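Local structure of CDGSH iron-sulfur domain-containing protein NEET (Arabidopsis thaliana, 3S2R) at residues L41-N44 and I45-Y48. The protein carries one [2Fe-2S] cluster per subunit of its homodimer, transfers iron-sulfur clusters, and serves plant development, senescence, reactive oxygen homeostasis and iron metabolism. The protein carries 1 engineered substitution. Numbering follows the deposited sequence.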
loop_
_atom_site.group_PDB
_atom_site.type_symbol
_atom_site.label_atom_id
_atom_site.label_comp_id
_atom_site.label_asym_id
_atom_site.label_seq_id
_atom_site.Cartn_x
_atom_site.Cartn_y
_atom_site.Cartn_z
ATOM N N LEU B 41 -6.133 10.637 14.214
ATOM C CA LEU B 41 -7.165 10.716 13.177
ATOM C C LEU B 41 -8.214 11.781 13.521
ATOM O O LEU B 41 -8.652 11.919 14.669
ATOM C CB LEU B 41 -7.820 9.363 13.053
ATOM C CG LEU B 41 -6.862 8.279 12.487
ATOM C CD1 LEU B 41 -7.483 6.937 12.603
ATOM C CD2 LEU B 41 -6.446 8.550 11.040
ATOM N N SER B 42 -8.608 12.566 12.530
ATOM C CA SER B 42 -9.620 13.619 12.792
ATOM C C SER B 42 -11.013 13.298 12.269
ATOM O O SER B 42 -11.981 13.535 12.973
ATOM C CB SER B 42 -9.182 15.011 12.330
ATOM O OG SER B 42 -8.641 14.914 11.047
ATOM N N LYS B 43 -11.117 12.794 11.039
ATOM C CA LYS B 43 -12.378 12.364 10.438
ATOM C C LYS B 43 -12.744 10.979 11.033
ATOM O O LYS B 43 -11.882 10.213 11.502
ATOM C CB LYS B 43 -12.222 12.226 8.907
ATOM C CG LYS B 43 -11.985 13.554 8.186
ATOM C CD LYS B 43 -11.964 13.354 6.661
ATOM C CE LYS B 43 -10.678 12.706 6.222
ATOM N NZ LYS B 43 -10.681 12.694 4.747
ATOM N N ASN B 44 -14.016 10.615 10.932
ATOM C CA ASN B 44 -14.385 9.284 11.352
ATOM C C ASN B 44 -13.772 8.199 10.477
ATOM O O ASN B 44 -13.380 7.142 10.980
ATOM C CB ASN B 44 -15.909 9.112 11.413
ATOM C CG ASN B 44 -16.301 7.784 11.919
ATOM O OD1 ASN B 44 -15.883 7.394 13.026
ATOM N ND2 ASN B 44 -17.018 7.032 11.103
ATOM N N ILE B 45 -13.669 8.446 9.154
ATOM C CA ILE B 45 -13.096 7.508 8.206
ATOM C C ILE B 45 -12.000 8.214 7.414
ATOM O O ILE B 45 -12.226 9.280 6.851
ATOM C CB ILE B 45 -14.157 6.916 7.251
ATOM C CG1 ILE B 45 -15.306 6.293 8.054
ATOM C CG2 ILE B 45 -13.464 5.891 6.353
ATOM C CD1 ILE B 45 -16.408 5.701 7.164
ATOM N N THR B 46 -10.826 7.611 7.377
ATOM C CA THR B 46 -9.684 8.187 6.659
ATOM C C THR B 46 -9.102 7.083 5.786
ATOM O O THR B 46 -8.608 6.073 6.336
ATOM C CB THR B 46 -8.616 8.732 7.599
ATOM O OG1 THR B 46 -9.252 9.623 8.536
ATOM C CG2 THR B 46 -7.551 9.514 6.804
ATOM N N PRO B 47 -9.133 7.222 4.433
ATOM C CA PRO B 47 -8.632 6.169 3.572
ATOM C C PRO B 47 -7.141 6.321 3.276
ATOM O O PRO B 47 -6.679 7.411 2.887
ATOM C CB PRO B 47 -9.459 6.353 2.297
ATOM C CG PRO B 47 -9.706 7.842 2.213
ATOM C CD PRO B 47 -9.839 8.279 3.654
ATOM N N TYR B 48 -6.409 5.212 3.446
ATOM C CA TYR B 48 -4.985 5.135 3.234
ATOM C C TYR B 48 -4.694 4.311 1.986
ATOM O O TYR B 48 -5.278 3.265 1.742
ATOM C CB TYR B 48 -4.271 4.581 4.466
ATOM C CG TYR B 48 -4.009 5.647 5.479
ATOM C CD1 TYR B 48 -2.734 6.201 5.638
ATOM C CD2 TYR B 48 -5.032 6.179 6.252
ATOM C CE1 TYR B 48 -2.507 7.249 6.538
ATOM C CE2 TYR B 48 -4.791 7.201 7.162
ATOM C CZ TYR B 48 -3.530 7.741 7.285
ATOM O OH TYR B 48 -3.282 8.787 8.149
HETATM O O HOH W 1 -8.563 12.016 9.668
HETATM O O HOH W 2 -10.252 8.160 10.603
#
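L41 and K43 meet T46 across the bend that leads into strand 45-48, and two waters fill in between T46 OG1 and the S42-K43 backbone; this is the beta-cap domain of the NEET fold, where strand 45-48 runs antiparallel to strand 78-81. T46 OG1 is hydrogen-bonded to both waters. Water 1 lies 2.7 Å from T46 OG1 and accepts a bond from S42 N at 2.9 Å. Water 2, equally close to T46 OG1, donates to K43 O at 2.8 Å. One hydroxyl is thus linked through water to the S42 N-H and the K43 carbonyl. Chi1 of -52° sets OG1 beside the T46 backbone N and opposite the carbonyl carbon, and CD2 of L41 lies 3.9 Å from T46 OG1. K43 crosses T46 at about a right angle, its chain bent at chi3 (-75°), which keeps CE 3.8 Å from I45 O. At the corner, N44 ND2 lies beside I45 CG1.

Further out, L41 also packs on V36 and L80 and on V38 of the second subunit, while N44, T46 and Y48 are hydrogen-bonded, backbone to backbone, to K82, L80 and L78 respectively. Y48 directly precedes C49, a cluster ligand, and its side chain is about 8 Å from the cluster. Its ring, too, reaches back to the bend: CE2 of Y48 sits 4.4 Å from L41 CD2, the methyl approaching obliquely.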